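Local coordinates for mandelate racemase / muconate lactonizing enzyme, C-terminal domain protein (Pseudovibrio sp. JE062, PDB 4JHM) that is of unknown function but belongs to the enolase superfamily, pairing a capping N-terminal domain with a modified TIM barrel, at residues 271-276 with 280-285; 284-289 with 311-316. All blocks are in the same frame, centred on the assembly; numbering follows the deposited sequence.

Contact 1: 271-276 with 280-285; sequences QDATVC and TQLNKC
L282 fits between Q271 and A273 with its two methyls splayed: CD1 lies 3.6 Å from Q271 CB, and CD2 lies 3.7 Å from A273 CB. Because CG stands anti to the backbone N (chi1 179°), the branch is carried out from helix 279-291 to the loop. Leucine suits this place since a forked end can touch two residues at once, while the small A273 lets the backbones come close, CA to CA 5.3 Å.

Sulfur forms the next group of contacts. C276 SG rests against the start of L282, 4.2 Å from its CB, and C285 SG, one turn further along the helix, lies near the Q271 side chain, 4.2 Å from its CG. Q281 adds the aliphatic root of its chain, CB lying 3.6 Å from C276 O, before its amide turns away to accept a bond from K284 NZ.

The loop has its own polar bracing. D272 OD1 accepts from T274 N at 3.1 Å, an Asx turn in which the N-H comes from above the carboxylate plane, and D272 O takes both V275 N and C276 N. From outside, N310 of helix 304-316 also bonds D272 OD1 and A273 N.

The chemistry thus divides the work: hydrogen bonds shape the buried loop, whereas mainly apolar and sulfur packing seats it on the helix in the barrel domain.

Contact 2: 284-289 with 311-316; sequences KCFAIA and LHVALA
F286 reaches from helix 279-291 toward V313 and A314 on helix 304-316, and its ring supplies everything that the first helix contributes here. Its CB leaves the backbone pointing at the other helix, which directs the ring across the gap between two backbones whose nearest CA atoms, those of F286 and A314, are 8.4 Å apart. A phenylalanine suits such a separation, being long enough to bridge it and wholly apolar.

Beyond CG, the side of the ring formed by CD2 and CE2 meets V313. CD2 and CE2 each lie 3.4 Å from V313 CG1, so a single methyl serves two neighbouring ring carbons. That methyl is anti to the V313 backbone N (chi1 -177°), and the beta-branched valine offers it close to its own helix. The carbonyl of the same residue also takes part: V313 O stands 4.2 Å above the ring plane, displaced toward the rim.

At the tip, CZ comes up to the backbone of A314, 3.7 Å from its CA, with the methyl CB slightly farther at 4.1 Å. Alanine is apt because its single methyl lets the ring approach the main chain itself. Every contact across this pair of segments is therefore van der Waals in kind.

The ring of H317, just past the second segment, stacks with F286, and N319 bonds the F286 carbonyl. V313 also packs on I279 and L282, earlier turns of the first helix. These two successive helices of the barrel domain are thus joined side by side, while helix 123-127 packs against H312, L315 and A316, and A287 of a neighbouring subunit meets K284 and I288.

How the contacts relate
Both contacts are buried and draw on helix 279-291, with centres about 8 Å apart; their segments overlap at K284 and C285, though only C285 takes part, and in contact 1 alone. Contact 1 seats the preceding loop on the early turns of that helix; contact 2 sets a later turn against helix 304-316. They meet directly, L282 CD2 lying 3.6 Å from V313 CB, so the apolar packing runs from the loop to the second helix. Contact 1 is larger, burying 274 Å² against 119 Å², and mixes leucine, alanine and cysteine with the aliphatic parts of two glutamines beside a polar-braced loop. Contact 2 sets one aromatic ring against a valine methyl, an alanine and a backbone carbonyl.

Contact 1: 271-276 with 280-285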
loop_
_atom_site.group_PDB
_atom_site.type_symbol
_atom_site.label_atom_id
_atom_site.label_comp_id
_atom_site.label_asym_id
_atom_site.label_seq_id
_atom_site.Cartn_x
_atom_site.Cartn_y
_atom_site.Cartn_z
ATOM N N GLN A 271 6.637 -26.694 9.239
ATOM C CA GLN A 271 7.460 -27.407 8.290
ATOM C C GLN A 271 7.807 -28.754 8.867
ATOM O O GLN A 271 7.686 -28.979 10.068
ATOM C CB GLN A 271 8.749 -26.648 8.017
ATOM C CG GLN A 271 8.554 -25.305 7.349
ATOM C CD GLN A 271 8.323 -25.431 5.863
ATOM O OE1 GLN A 271 7.272 -25.893 5.428
ATOM N NE2 GLN A 271 9.310 -25.016 5.072
ATOM N N ASP A 272 8.247 -29.643 7.989
ATOM C CA ASP A 272 8.704 -30.960 8.369
ATOM C C ASP A 272 10.091 -31.098 7.769
ATOM O O ASP A 272 10.295 -30.811 6.589
ATOM C CB ASP A 272 7.750 -32.017 7.812
ATOM C CG ASP A 272 8.049 -33.410 8.322
ATOM O OD1 ASP A 272 9.152 -33.635 8.861
ATOM O OD2 ASP A 272 7.173 -34.286 8.174
ATOM N N ALA A 273 11.050 -31.510 8.586
ATOM C CA ALA A 273 12.417 -31.649 8.127
ATOM C C ALA A 273 12.495 -32.672 7.002
ATOM O O ALA A 273 13.327 -32.555 6.109
ATOM C CB ALA A 273 13.316 -32.057 9.281
ATOM N N THR A 274 11.613 -33.667 7.043
ATOM C CA THR A 274 11.618 -34.748 6.064
ATOM C C THR A 274 10.874 -34.377 4.786
ATOM O O THR A 274 10.620 -35.239 3.940
ATOM C CB THR A 274 10.946 -36.008 6.633
ATOM O OG1 THR A 274 9.561 -35.738 6.876
ATOM C CG2 THR A 274 11.613 -36.433 7.924
ATOM N N VAL A 275 10.517 -33.100 4.649
ATOM C CA VAL A 275 9.787 -32.634 3.475
ATOM C C VAL A 275 10.443 -31.415 2.833
ATOM O O VAL A 275 10.579 -31.355 1.609
ATOM C CB VAL A 275 8.324 -32.287 3.819
ATOM C CG1 VAL A 275 7.679 -31.509 2.684
ATOM C CG2 VAL A 275 7.524 -33.544 4.104
ATOM N N CYS A 276 10.855 -30.446 3.647
ATOM C CA CYS A 276 11.330 -29.163 3.118
ATOM C C CYS A 276 12.805 -29.157 2.711
ATOM O O CYS A 276 13.331 -28.122 2.316
ATOM C CB CYS A 276 11.058 -28.034 4.115
ATOM S SG CYS A 276 11.971 -28.136 5.669
ATOM N N THR A 280 19.084 -29.183 7.419
ATOM C CA THR A 280 19.693 -27.974 6.882
ATOM C C THR A 280 18.693 -26.842 6.661
ATOM O O THR A 280 18.993 -25.681 6.929
ATOM C CB THR A 280 20.371 -28.280 5.537
ATOM O OG1 THR A 280 21.601 -28.983 5.769
ATOM C CG2 THR A 280 20.641 -27.001 4.750
ATOM N N GLN A 281 17.507 -27.180 6.167
ATOM C CA GLN A 281 16.533 -26.174 5.779
ATOM C C GLN A 281 15.558 -25.859 6.903
ATOM O O GLN A 281 15.234 -24.695 7.138
ATOM C CB GLN A 281 15.765 -26.639 4.541
ATOM C CG GLN A 281 16.649 -26.860 3.321
ATOM C CD GLN A 281 17.240 -25.569 2.792
ATOM O OE1 GLN A 281 18.421 -25.292 2.977
ATOM N NE2 GLN A 281 16.411 -24.761 2.149
ATOM N N LEU A 282 15.072 -26.889 7.588
ATOM C CA LEU A 282 14.145 -26.666 8.687
ATOM C C LEU A 282 14.793 -25.662 9.606
ATOM O O LEU A 282 14.231 -24.608 9.899
ATOM C CB LEU A 282 13.864 -27.955 9.456
ATOM C CG LEU A 282 12.904 -27.787 10.639
ATOM C CD1 LEU A 282 11.518 -27.382 10.156
ATOM C CD2 LEU A 282 12.821 -29.066 11.456
ATOM N N ASN A 283 15.999 -26.012 10.038
ATOM C CA ASN A 283 16.802 -25.182 10.916
ATOM C C ASN A 283 16.725 -23.704 10.551
ATOM O O ASN A 283 16.543 -22.848 11.416
ATOM C CB ASN A 283 18.255 -25.660 10.868
ATOM C CG ASN A 283 19.128 -24.971 11.892
ATOM O OD1 ASN A 283 18.938 -25.128 13.096
ATOM N ND2 ASN A 283 20.094 -24.202 11.417
ATOM N N LYS A 284 16.864 -23.403 9.268
ATOM C CA LYS A 284 16.815 -22.021 8.811
ATOM C C LYS A 284 15.418 -21.424 8.977
ATOM O O LYS A 284 15.277 -20.262 9.357
ATOM C CB LYS A 284 17.258 -21.931 7.355
ATOM C CG LYS A 284 18.723 -22.272 7.143
ATOM C CD LYS A 284 19.066 -22.345 5.664
ATOM C CE LYS A 284 20.476 -22.854 5.437
ATOM N NZ LYS A 284 20.676 -23.216 4.009
ATOM N N CYS A 285 14.390 -22.220 8.700
ATOM C CA CYS A 285 13.012 -21.755 8.832
ATOM C C CYS A 285 12.706 -21.300 10.256
ATOM O O CYS A 285 11.942 -20.355 10.466
ATOM C CB CYS A 285 12.034 -22.846 8.397
ATOM S SG CYS A 285 12.046 -23.157 6.615
#

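Contact 2: 284-289 with 311-316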
loop_
_atom_site.group_PDB
_atom_site.type_symbol
_atom_site.label_atom_id
_atom_site.label_comp_id
_atom_site.label_asym_id
_atom_site.label_seq_id
_atom_site.Cartn_x
_atom_site.Cartn_y
_atom_site.Cartn_z
ATOM N N LYS A 284 16.864 -23.403 9.268
ATOM C CA LYS A 284 16.815 -22.021 8.811
ATOM C C LYS A 284 15.418 -21.424 8.977
ATOM O O LYS A 284 15.277 -20.262 9.357
ATOM C CB LYS A 284 17.258 -21.931 7.355
ATOM C CG LYS A 284 18.723 -22.272 7.143
ATOM C CD LYS A 284 19.066 -22.345 5.664
ATOM C CE LYS A 284 20.476 -22.854 5.437
ATOM N NZ LYS A 284 20.676 -23.216 4.009
ATOM N N CYS A 285 14.390 -22.220 8.700
ATOM C CA CYS A 285 13.012 -21.755 8.832
ATOM C C CYS A 285 12.706 -21.300 10.256
ATOM O O CYS A 285 11.942 -20.355 10.466
ATOM C CB CYS A 285 12.034 -22.846 8.397
ATOM S SG CYS A 285 12.046 -23.157 6.615
ATOM N N PHE A 286 13.309 -21.975 11.228
ATOM C CA PHE A 286 13.231 -21.550 12.622
ATOM C C PHE A 286 13.792 -20.146 12.758
ATOM O O PHE A 286 13.134 -19.247 13.289
ATOM C CB PHE A 286 14.036 -22.496 13.522
ATOM C CG PHE A 286 13.208 -23.558 14.192
ATOM C CD1 PHE A 286 12.545 -23.289 15.377
ATOM C CD2 PHE A 286 13.104 -24.821 13.647
ATOM C CE1 PHE A 286 11.785 -24.259 16.001
ATOM C CE2 PHE A 286 12.350 -25.795 14.270
ATOM C CZ PHE A 286 11.691 -25.516 15.451
ATOM N N ALA A 287 15.020 -19.969 12.277
ATOM C CA ALA A 287 15.686 -18.672 12.322
ATOM C C ALA A 287 14.832 -17.614 11.642
ATOM O O ALA A 287 14.745 -16.481 12.108
ATOM C CB ALA A 287 17.051 -18.754 11.655
ATOM N N ILE A 288 14.192 -17.996 10.543
ATOM C CA ILE A 288 13.373 -17.065 9.777
ATOM C C ILE A 288 12.126 -16.661 10.562
ATOM O O ILE A 288 11.775 -15.478 10.615
ATOM C CB ILE A 288 13.000 -17.658 8.406
ATOM C CG1 ILE A 288 14.265 -17.798 7.555
ATOM C CG2 ILE A 288 11.978 -16.781 7.697
ATOM C CD1 ILE A 288 14.073 -18.576 6.270
ATOM N N ALA A 289 11.471 -17.639 11.183
ATOM C CA ALA A 289 10.331 -17.354 12.054
ATOM C C ALA A 289 10.763 -16.453 13.194
ATOM O O ALA A 289 10.093 -15.477 13.510
ATOM C CB ALA A 289 9.744 -18.638 12.605
ATOM N N LEU A 311 12.271 -33.284 16.167
ATOM C CA LEU A 311 12.401 -33.062 17.598
ATOM C C LEU A 311 13.730 -32.378 17.909
ATOM O O LEU A 311 13.801 -31.482 18.755
ATOM C CB LEU A 311 12.289 -34.382 18.362
ATOM C CG LEU A 311 12.646 -34.325 19.852
ATOM C CD1 LEU A 311 11.804 -33.302 20.596
ATOM C CD2 LEU A 311 12.487 -35.696 20.488
ATOM N N HIS A 312 14.783 -32.801 17.219
ATOM C CA HIS A 312 16.115 -32.282 17.482
ATOM C C HIS A 312 16.204 -30.798 17.162
ATOM O O HIS A 312 16.688 -29.998 17.961
ATOM C CB HIS A 312 17.158 -33.061 16.682
ATOM C CG HIS A 312 17.644 -34.291 17.378
ATOM N ND1 HIS A 312 18.507 -34.241 18.450
ATOM C CD2 HIS A 312 17.381 -35.600 17.165
ATOM C CE1 HIS A 312 18.760 -35.469 18.864
ATOM N NE2 HIS A 312 18.089 -36.312 18.103
ATOM N N VAL A 313 15.729 -30.434 15.985
ATOM C CA VAL A 313 15.753 -29.048 15.573
ATOM C C VAL A 313 14.959 -28.202 16.567
ATOM O O VAL A 313 15.387 -27.113 16.936
ATOM C CB VAL A 313 15.192 -28.893 14.147
ATOM C CG1 VAL A 313 15.275 -27.446 13.691
ATOM C CG2 VAL A 313 15.953 -29.798 13.189
ATOM N N ALA A 314 13.816 -28.714 17.018
ATOM C CA ALA A 314 12.962 -27.977 17.953
ATOM C C ALA A 314 13.634 -27.798 19.318
ATOM O O ALA A 314 13.355 -26.839 20.031
ATOM C CB ALA A 314 11.612 -28.667 18.108
ATOM N N LEU A 315 14.519 -28.721 19.678
ATOM C CA LEU A 315 15.244 -28.618 20.946
ATOM C C LEU A 315 16.395 -27.613 20.860
ATOM O O LEU A 315 16.869 -27.112 21.879
ATOM C CB LEU A 315 15.764 -29.991 21.382
ATOM C CG LEU A 315 14.823 -30.818 22.269
ATOM C CD1 LEU A 315 13.358 -30.623 21.915
ATOM C CD2 LEU A 315 15.190 -32.287 22.185
ATOM N N ALA A 316 16.826 -27.309 19.641
ATOM C CA ALA A 316 17.930 -26.383 19.424
ATOM C C ALA A 316 17.478 -24.921 19.465
ATOM O O ALA A 316 18.295 -24.022 19.637
ATOM C CB ALA A 316 18.609 -26.687 18.098
#